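Long-range contacts in CyaB (Pseudomonas aeruginosa, PDB 3R5G), which is the catalytic domain of a membrane-bound class III adenylyl cyclase, which probably converts ATP to cyclic AMP: residues E153-H158 with Q186-V190; M63-P69 with D131-I135; M92-R96 with P107-R111. All blocks are in the same frame, centred on the assembly; numbering follows the deposited sequence.

Interaction 1. Residues E153-H158 with Q186-V190; sequences EILISH and QIYQV
Ile156 and Tyr188 face each other as an antiparallel hydrogen-bonded pair in the mixed sheet of the cyclase catalytic domain: Ile156 N reaches Tyr188 O at 2.9 Å, and Tyr188 N returns the bond to Ile156 O. Val190 N adds a bond to Ile154 O, and a water linking Ile154 N and Val190 O takes the place of the second backbone bond of this pair. The segment directions, 143° apart, show the twist of the two strands. On the face of Ile156 and Tyr188, Ile156 CG2 meets Val190 CG2 at 3.8 Å. The ring of Tyr188 swings over to the start of the next helix, where its OH and His158 ND1 are hydrogen-bonded at 2.8 Å, with the hydroxyl at the imidazole edge. The two rings meet rim to rim, and His158 holds CG anti to its N (chi1 -176°), which turns the imidazole toward the hydroxyl. On the other face, Leu155 CD2 lies 4.0 Å from Gln189 CG. Beyond it, Glu153 OE2 receives Gln189 NE2 at 2.6 Å on its anti lone pair; the bond is nearly straight (173°), and the oxygen lies in the amide plane. Farther out, Tyr161 stacks on Tyr188, while Ile154 and Val190 both pack on Ile86 of helix 74-100. Ser157, the N-cap of the helix that follows, bonds through OG to Asn115. Glu153 OE2 also forms a salt bridge with Lys173 NZ.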
loop_
_atom_site.group_PDB
_atom_site.type_symbol
_atom_site.label_atom_id
_atom_site.label_comp_id
_atom_site.label_asym_id
_atom_site.label_seq_id
_atom_site.Cartn_x
_atom_site.Cartn_y
_atom_site.Cartn_z
ATOM N N GLU A 153 6.206 15.939 -8.741
ATOM C CA GLU A 153 4.881 16.594 -8.907
ATOM C C GLU A 153 4.049 16.310 -7.658
ATOM O O GLU A 153 4.209 15.235 -6.978
ATOM C CB GLU A 153 4.204 15.909 -10.093
ATOM C CG GLU A 153 2.957 16.489 -10.593
ATOM C CD GLU A 153 2.620 15.849 -11.966
ATOM O OE1 GLU A 153 2.414 14.666 -12.073
ATOM O OE2 GLU A 153 2.552 16.589 -12.970
ATOM N N ILE A 154 3.232 17.297 -7.308
ATOM C CA ILE A 154 2.223 17.116 -6.320
ATOM C C ILE A 154 0.906 17.256 -7.066
ATOM O O ILE A 154 0.508 18.374 -7.547
ATOM C CB ILE A 154 2.284 18.245 -5.282
ATOM C CG1 ILE A 154 3.596 18.196 -4.631
ATOM C CG2 ILE A 154 1.160 18.057 -4.247
ATOM C CD1 ILE A 154 3.883 19.372 -3.606
ATOM N N LEU A 155 0.175 16.179 -7.086
ATOM C CA LEU A 155 -1.130 16.180 -7.789
ATOM C C LEU A 155 -2.263 16.224 -6.802
ATOM O O LEU A 155 -2.233 15.434 -5.795
ATOM C CB LEU A 155 -1.371 14.932 -8.646
ATOM C CG LEU A 155 -0.507 14.801 -9.891
ATOM C CD1 LEU A 155 -1.061 13.659 -10.788
ATOM C CD2 LEU A 155 -0.651 16.084 -10.704
ATOM N N ILE A 156 -3.282 17.058 -6.953
ATOM C CA ILE A 156 -4.382 17.131 -6.034
ATOM C C ILE A 156 -5.692 17.048 -6.822
ATOM O O ILE A 156 -5.727 17.346 -8.061
ATOM C CB ILE A 156 -4.341 18.495 -5.282
ATOM C CG1 ILE A 156 -4.560 19.756 -6.165
ATOM C CG2 ILE A 156 -3.014 18.586 -4.557
ATOM C CD1 ILE A 156 -4.764 21.065 -5.389
ATOM N N SER A 157 -6.745 16.680 -6.166
ATOM C CA SER A 157 -8.093 16.646 -6.766
ATOM C C SER A 157 -8.727 18.001 -6.705
ATOM O O SER A 157 -8.263 18.982 -6.108
ATOM C CB SER A 157 -8.895 15.615 -6.003
ATOM O OG SER A 157 -9.139 16.172 -4.685
ATOM N N HIS A 158 -9.850 18.109 -7.412
ATOM C CA HIS A 158 -10.610 19.332 -7.410
ATOM C C HIS A 158 -11.171 19.749 -6.061
ATOM O O HIS A 158 -11.174 20.920 -5.760
ATOM C CB HIS A 158 -11.738 19.192 -8.457
ATOM C CG HIS A 158 -12.533 20.446 -8.602
ATOM N ND1 HIS A 158 -12.060 21.552 -9.293
ATOM C CD2 HIS A 158 -13.717 20.818 -8.059
ATOM C CE1 HIS A 158 -12.935 22.538 -9.203
ATOM N NE2 HIS A 158 -13.962 22.114 -8.476
ATOM N N GLN A 186 -10.864 15.451 -12.127
ATOM C CA GLN A 186 -10.182 16.714 -12.390
ATOM C C GLN A 186 -8.961 16.730 -11.493
ATOM O O GLN A 186 -9.091 16.486 -10.280
ATOM C CB GLN A 186 -11.073 17.884 -12.143
ATOM C CG GLN A 186 -10.386 19.282 -12.274
ATOM C CD GLN A 186 -9.849 19.525 -13.640
ATOM O OE1 GLN A 186 -10.621 19.457 -14.624
ATOM N NE2 GLN A 186 -8.535 19.791 -13.764
ATOM N N ILE A 187 -7.822 17.045 -12.054
ATOM C CA ILE A 187 -6.524 17.076 -11.266
ATOM C C ILE A 187 -5.771 18.362 -11.492
ATOM O O ILE A 187 -5.973 19.091 -12.468
ATOM C CB ILE A 187 -5.638 15.904 -11.485
ATOM C CG1 ILE A 187 -5.149 15.829 -12.994
ATOM C CG2 ILE A 187 -6.403 14.597 -10.956
ATOM C CD1 ILE A 187 -4.040 14.872 -13.297
ATOM N N TYR A 188 -4.935 18.761 -10.522
ATOM C CA TYR A 188 -4.087 19.955 -10.622
ATOM C C TYR A 188 -2.719 19.722 -10.072
ATOM O O TYR A 188 -2.583 18.796 -9.216
ATOM C CB TYR A 188 -4.709 21.071 -9.719
ATOM C CG TYR A 188 -6.135 21.479 -10.051
ATOM C CD1 TYR A 188 -7.171 20.680 -9.598
ATOM C CD2 TYR A 188 -6.402 22.600 -10.865
ATOM C CE1 TYR A 188 -8.518 20.994 -9.963
ATOM C CE2 TYR A 188 -7.717 22.911 -11.231
ATOM C CZ TYR A 188 -8.736 22.104 -10.732
ATOM O OH TYR A 188 -10.068 22.434 -11.071
ATOM N N GLN A 189 -1.717 20.372 -10.597
ATOM C CA GLN A 189 -0.347 20.351 -10.082
ATOM C C GLN A 189 -0.250 21.517 -9.110
ATOM O O GLN A 189 -0.783 22.604 -9.341
ATOM C CB GLN A 189 0.654 20.588 -11.226
ATOM C CG GLN A 189 0.724 19.495 -12.201
ATOM C CD GLN A 189 1.466 19.926 -13.470
ATOM O OE1 GLN A 189 1.268 21.038 -13.971
ATOM N NE2 GLN A 189 2.220 18.998 -14.011
ATOM N N VAL A 190 0.485 21.314 -7.986
ATOM C CA VAL A 190 0.759 22.379 -7.055
ATOM C C VAL A 190 2.132 22.964 -7.349
ATOM O O VAL A 190 3.119 22.227 -7.570
ATOM C CB VAL A 190 0.745 21.752 -5.598
ATOM C CG1 VAL A 190 1.227 22.828 -4.632
ATOM C CG2 VAL A 190 -0.627 21.437 -5.210
HETATM O O HOH W 1 3.512 19.852 -8.812
HETATM O O HOH W 2 -10.981 15.894 -8.791
#

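Interaction 2. Residues M63-P69 with D131-I135; sequences MVFFGDP and DYTII
The ring of Phe65 carries Ile134 CG2 on one face, 3.8 Å from the centroid and only 12° off the ring normal, a CH-pi contact centred over the ring. At the edge of the same ring, near its plane, stand Tyr132 CE2, 4.3 Å from Phe65 CZ, and Asp68 OD2. That oxygen is also the edge partner of the Tyr132 ring, and the carboxylate is nearly coplanar with it, the planes being 18° apart. Tyr132 OH donates a hydrogen bond of 2.5 Å to Asp68 OD2, which accepts on its syn lone pair, on the side of the other oxygen. That second oxygen, OD1, forms a salt bridge with Lys8, so the carboxylate is gripped at both ends, and the lysine would be expected to favour its negative charge.

Ile134 spreads its branches over two partners. With CG1 between the backbone N and the carbonyl carbon, CG2 is left over the phenyl face while CD1 lies over the CG-CD2 rim of that same face, 3.6 Å from Phe65 CD2. The extended chain of Met63 runs alongside Ile134, pointing the other way, and its CE presses on Ile134 CG1 at 3.4 Å, closer than usual for two carbons. Thr133 turns its hydroxyl to Asp55.

The segment axes come no nearer than 9.1 Å and run 79° apart, so side chains alone bridge strands 61-66 and 129-135, which belong to the sheet of the cyclase catalytic domain but are not paired in it. Ile134 also packs on Leu10 and Val12 of strand 6-18 and on Val121 of strand 118-124; Phe66 packs against helix 74-100, and Ile135 meets Leu32 of the second subunit.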
loop_
_atom_site.group_PDB
_atom_site.type_symbol
_atom_site.label_atom_id
_atom_site.label_comp_id
_atom_site.label_asym_id
_atom_site.label_seq_id
_atom_site.Cartn_x
_atom_site.Cartn_y
_atom_site.Cartn_z
ATOM N N MET A 63 2.008 7.825 4.198
ATOM C CA MET A 63 0.613 8.170 4.218
ATOM C C MET A 63 0.385 9.068 5.434
ATOM O O MET A 63 0.803 8.681 6.550
ATOM C CB MET A 63 -0.140 6.870 4.384
ATOM C CG MET A 63 -1.552 7.026 4.389
ATOM S SD MET A 63 -2.386 5.392 4.744
ATOM C CE MET A 63 -4.012 6.058 4.986
ATOM N N VAL A 64 -0.183 10.238 5.242
ATOM C CA VAL A 64 -0.453 11.230 6.298
ATOM C C VAL A 64 -1.853 11.711 6.101
ATOM O O VAL A 64 -2.300 11.831 4.925
ATOM C CB VAL A 64 0.534 12.394 6.232
ATOM C CG1 VAL A 64 0.236 13.472 7.331
ATOM C CG2 VAL A 64 2.005 11.861 6.229
ATOM N N PHE A 65 -2.620 11.944 7.168
ATOM C CA PHE A 65 -3.890 12.576 6.974
ATOM C C PHE A 65 -4.124 13.749 7.890
ATOM O O PHE A 65 -3.476 13.824 8.975
ATOM C CB PHE A 65 -5.035 11.563 6.988
ATOM C CG PHE A 65 -5.123 10.768 8.286
ATOM C CD1 PHE A 65 -5.895 11.230 9.347
ATOM C CD2 PHE A 65 -4.533 9.555 8.353
ATOM C CE1 PHE A 65 -6.055 10.377 10.534
ATOM C CE2 PHE A 65 -4.659 8.687 9.514
ATOM C CZ PHE A 65 -5.401 9.152 10.613
ATOM N N PHE A 66 -5.010 14.621 7.484
ATOM C CA PHE A 66 -5.348 15.826 8.265
ATOM C C PHE A 66 -6.846 15.897 8.458
ATOM O O PHE A 66 -7.631 15.612 7.556
ATOM C CB PHE A 66 -4.891 17.085 7.507
ATOM C CG PHE A 66 -3.423 17.236 7.429
ATOM C CD1 PHE A 66 -2.739 18.211 8.202
ATOM C CD2 PHE A 66 -2.664 16.443 6.530
ATOM C CE1 PHE A 66 -1.295 18.299 8.022
ATOM C CE2 PHE A 66 -1.280 16.525 6.408
ATOM C CZ PHE A 66 -0.604 17.429 7.126
ATOM N N GLY A 67 -7.266 16.252 9.643
ATOM C CA GLY A 67 -8.691 16.417 9.984
ATOM C C GLY A 67 -9.068 15.460 11.137
ATOM O O GLY A 67 -10.221 15.534 11.589
ATOM N N ASP A 68 -8.180 14.585 11.522
ATOM C CA ASP A 68 -8.451 13.674 12.640
ATOM C C ASP A 68 -7.063 13.308 13.155
ATOM O O ASP A 68 -6.165 13.089 12.354
ATOM C CB ASP A 68 -9.239 12.420 12.187
ATOM C CG ASP A 68 -9.336 11.408 13.327
ATOM O OD1 ASP A 68 -10.378 11.448 13.962
ATOM O OD2 ASP A 68 -8.441 10.595 13.544
ATOM N N PRO A 69 -6.876 13.125 14.523
ATOM C CA PRO A 69 -7.905 13.269 15.541
ATOM C C PRO A 69 -8.387 14.663 15.827
ATOM O O PRO A 69 -9.492 14.834 16.404
ATOM C CB PRO A 69 -7.142 12.732 16.818
ATOM C CG PRO A 69 -6.184 11.706 16.358
ATOM C CD PRO A 69 -5.723 12.405 14.991
ATOM N N ASP A 131 -4.575 -1.180 14.328
ATOM C CA ASP A 131 -4.083 0.169 14.097
ATOM C C ASP A 131 -5.183 1.186 13.878
ATOM O O ASP A 131 -6.259 0.919 13.340
ATOM C CB ASP A 131 -3.058 0.207 13.004
ATOM C CG ASP A 131 -1.801 -0.544 13.383
ATOM O OD1 ASP A 131 -0.932 0.016 14.146
ATOM O OD2 ASP A 131 -1.719 -1.725 12.952
ATOM N N TYR A 132 -4.896 2.405 14.335
ATOM C CA TYR A 132 -5.813 3.521 14.113
ATOM C C TYR A 132 -5.509 4.088 12.737
ATOM O O TYR A 132 -4.351 4.450 12.474
ATOM C CB TYR A 132 -5.409 4.615 15.139
ATOM C CG TYR A 132 -6.347 5.692 15.148
ATOM C CD1 TYR A 132 -7.576 5.588 15.835
ATOM C CD2 TYR A 132 -6.097 6.844 14.406
ATOM C CE1 TYR A 132 -8.478 6.611 15.841
ATOM C CE2 TYR A 132 -6.961 7.878 14.420
ATOM C CZ TYR A 132 -8.173 7.795 15.103
ATOM O OH TYR A 132 -9.107 8.770 15.174
ATOM N N THR A 133 -6.487 4.058 11.825
ATOM C CA THR A 133 -6.172 4.352 10.388
ATOM C C THR A 133 -7.464 4.705 9.681
ATOM O O THR A 133 -8.495 4.904 10.314
ATOM C CB THR A 133 -5.403 3.199 9.765
ATOM O OG1 THR A 133 -5.032 3.465 8.379
ATOM C CG2 THR A 133 -6.229 1.907 9.874
ATOM N N ILE A 134 -7.442 4.874 8.344
ATOM C CA ILE A 134 -8.594 5.375 7.597
ATOM C C ILE A 134 -8.757 4.510 6.371
ATOM O O ILE A 134 -7.767 3.908 5.845
ATOM C CB ILE A 134 -8.340 6.876 7.146
ATOM C CG1 ILE A 134 -6.985 7.016 6.391
ATOM C CG2 ILE A 134 -8.247 7.760 8.451
ATOM C CD1 ILE A 134 -6.805 8.497 5.718
ATOM N N ILE A 135 -10.014 4.454 5.951
ATOM C CA ILE A 135 -10.380 3.719 4.730
ATOM C C ILE A 135 -11.483 4.467 3.972
ATOM O O ILE A 135 -12.218 5.311 4.526
ATOM C CB ILE A 135 -10.844 2.295 5.113
ATOM C CG1 ILE A 135 -12.125 2.346 5.955
ATOM C CG2 ILE A 135 -9.792 1.486 5.770
ATOM C CD1 ILE A 135 -12.721 0.881 6.346
#

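Interaction 3. Residues M92-R96 with P107-R111; sequences MKVLR and PLEIR
Arg96 and Glu109 meet with their flat groups almost perpendicular, the guanidinium and carboxylate planes being 81° apart. Arg96 NH2 forms a salt bridge to Glu109 OE2 at 2.7 Å; the oxygen sits near the guanidinium plane, whereas the nitrogen approaches it from above the carboxylate plane, 56° out. This is therefore a one-nitrogen grip and not the flat, two-pronged pairing of arginine with carboxylate. The same NH2 also donates to Leu108 O at 2.9 Å, this time in the carbonyl plane, which ties the arginine to main chain as well as side chain.

Both side chains bend to reach this position: Arg96 folds at chi3, and Glu109, bent at chi2, curls back so that OE2 takes the backbone N of Ile110 at 3.0 Å on its anti lone pair. A water donates to OE2 and accepts from Arg96 NH1, closing a small ring of bonds round the guanidinium edge. OE2 thus accepts two protein donors and a water, consistent with a stable negative charge. One face of the guanidinium lies over Met92 O, whose own bond is to Arg96 N, one helical turn on.

Next to the salt bridge, Met92 crosses Ile110: Met92 CG lies 3.7 Å from Ile110 CG2, and its bent chain brings CE to 4.0 Å from Glu109 CA. Tyr39 of helix 29-50 packs on both Met92 and Ile110. The short pieces 92-96 and 109-111 have axes 9.5 Å apart and directions at 153°, nearly antiparallel; they belong to helix 74-100 and strand 109-116, and their stacking is the helix-on-sheet layering of the alpha/beta class III cyclase catalytic domain.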
loop_
_atom_site.group_PDB
_atom_site.type_symbol
_atom_site.label_atom_id
_atom_site.label_comp_id
_atom_site.label_asym_id
_atom_site.label_seq_id
_atom_site.Cartn_x
_atom_site.Cartn_y
_atom_site.Cartn_z
ATOM N N MET A 92 13.589 17.506 -0.074
ATOM C CA MET A 92 14.217 16.494 -0.890
ATOM C C MET A 92 15.408 16.990 -1.628
ATOM O O MET A 92 16.299 16.179 -1.866
ATOM C CB MET A 92 13.191 15.896 -1.870
ATOM C CG MET A 92 12.473 14.752 -1.311
ATOM S SD MET A 92 13.543 13.278 -1.201
ATOM C CE MET A 92 13.476 12.340 -2.703
ATOM N N LYS A 93 15.435 18.285 -1.931
ATOM C CA LYS A 93 16.666 18.824 -2.611
ATOM C C LYS A 93 17.842 18.744 -1.660
ATOM O O LYS A 93 18.985 18.430 -2.064
ATOM C CB LYS A 93 16.499 20.288 -3.006
ATOM C CG LYS A 93 15.333 20.463 -3.949
ATOM C CD LYS A 93 15.246 21.940 -4.347
ATOM C CE LYS A 93 14.195 22.171 -5.434
ATOM N NZ LYS A 93 13.034 21.205 -5.280
ATOM N N VAL A 94 17.592 19.059 -0.400
ATOM C CA VAL A 94 18.636 18.957 0.619
ATOM C C VAL A 94 19.074 17.493 0.767
ATOM O O VAL A 94 20.276 17.186 0.809
ATOM C CB VAL A 94 18.115 19.464 1.897
ATOM C CG1 VAL A 94 19.198 19.471 2.970
ATOM C CG2 VAL A 94 17.590 20.944 1.728
ATOM N N LEU A 95 18.105 16.561 0.901
ATOM C CA LEU A 95 18.490 15.206 1.086
ATOM C C LEU A 95 19.277 14.682 -0.088
ATOM O O LEU A 95 20.212 13.878 0.129
ATOM C CB LEU A 95 17.247 14.334 1.394
ATOM C CG LEU A 95 16.534 14.687 2.703
ATOM C CD1 LEU A 95 15.221 13.808 2.754
ATOM C CD2 LEU A 95 17.383 14.511 3.999
ATOM N N ARG A 96 18.872 15.029 -1.307
ATOM C CA ARG A 96 19.610 14.575 -2.504
ATOM C C ARG A 96 21.062 15.070 -2.449
ATOM O O ARG A 96 21.951 14.357 -2.874
ATOM C CB ARG A 96 18.993 15.004 -3.826
ATOM C CG ARG A 96 17.778 14.173 -4.225
ATOM C CD ARG A 96 17.496 14.375 -5.711
ATOM N NE ARG A 96 16.982 15.730 -5.861
ATOM C CZ ARG A 96 15.702 16.070 -5.682
ATOM N NH1 ARG A 96 15.332 17.338 -5.769
ATOM N NH2 ARG A 96 14.811 15.124 -5.442
ATOM N N PRO A 107 19.077 9.144 -9.883
ATOM C CA PRO A 107 18.117 10.160 -9.478
ATOM C C PRO A 107 16.973 9.578 -8.585
ATOM O O PRO A 107 16.495 8.450 -8.827
ATOM C CB PRO A 107 17.575 10.689 -10.812
ATOM C CG PRO A 107 18.410 10.121 -11.872
ATOM C CD PRO A 107 19.011 8.865 -11.334
ATOM N N LEU A 108 16.591 10.377 -7.599
ATOM C CA LEU A 108 15.550 9.979 -6.625
ATOM C C LEU A 108 14.678 11.202 -6.465
ATOM O O LEU A 108 15.190 12.292 -6.172
ATOM C CB LEU A 108 16.187 9.686 -5.272
ATOM C CG LEU A 108 17.052 8.413 -5.187
ATOM C CD1 LEU A 108 17.867 8.315 -3.877
ATOM C CD2 LEU A 108 16.170 7.157 -5.400
ATOM N N GLU A 109 13.371 11.050 -6.667
ATOM C CA GLU A 109 12.499 12.233 -6.578
ATOM C C GLU A 109 11.178 11.856 -5.981
ATOM O O GLU A 109 10.656 10.818 -6.298
ATOM C CB GLU A 109 12.211 12.845 -7.921
ATOM C CG GLU A 109 11.428 14.198 -7.709
ATOM C CD GLU A 109 12.171 15.256 -6.980
ATOM O OE1 GLU A 109 12.860 16.005 -7.733
ATOM O OE2 GLU A 109 12.102 15.347 -5.699
ATOM N N ILE A 110 10.663 12.748 -5.156
ATOM C CA ILE A 110 9.399 12.479 -4.491
ATOM C C ILE A 110 8.268 12.781 -5.430
ATOM O O ILE A 110 8.348 13.694 -6.257
ATOM C CB ILE A 110 9.309 13.322 -3.149
ATOM C CG1 ILE A 110 8.090 12.864 -2.334
ATOM C CG2 ILE A 110 9.422 14.906 -3.462
ATOM C CD1 ILE A 110 8.154 13.638 -1.012
ATOM N N ARG A 111 7.223 11.978 -5.322
ATOM C CA ARG A 111 5.936 12.332 -5.916
ATOM C C ARG A 111 4.835 12.166 -4.910
ATOM O O ARG A 111 4.941 11.344 -3.986
ATOM C CB ARG A 111 5.679 11.519 -7.164
ATOM C CG ARG A 111 5.430 10.116 -6.862
ATOM C CD ARG A 111 5.246 9.366 -8.166
ATOM N NE ARG A 111 5.029 7.965 -7.792
ATOM C CZ ARG A 111 4.386 7.093 -8.554
ATOM N NH1 ARG A 111 4.175 5.860 -8.093
ATOM N NH2 ARG A 111 3.937 7.462 -9.747
HETATM O O HOH W 3 12.616 17.840 -4.816
#

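From the N terminus, the first segment to take part in a contact lies on strand 61-66, and interaction 2 joins it to strand 129-135, closing a loop of 61 residues. Interaction 3 is nested inside that loop: it brings helix 74-100 to strand 109-116, with ten residues separating 92-96 from 107-111. Interaction 1 opens only after interaction 2 has closed and brings strand 154-157 to strand 185-190, so the two lie in series, their centres 20 Å apart. All three reach the same mixed sheet. Strands 109-116 and 154-157 are neighbours in it, and interactions 1 and 3 touch there, at Glu153 and Arg111, whereas interactions 2 and 3 lie on opposite sides of the chain's centre.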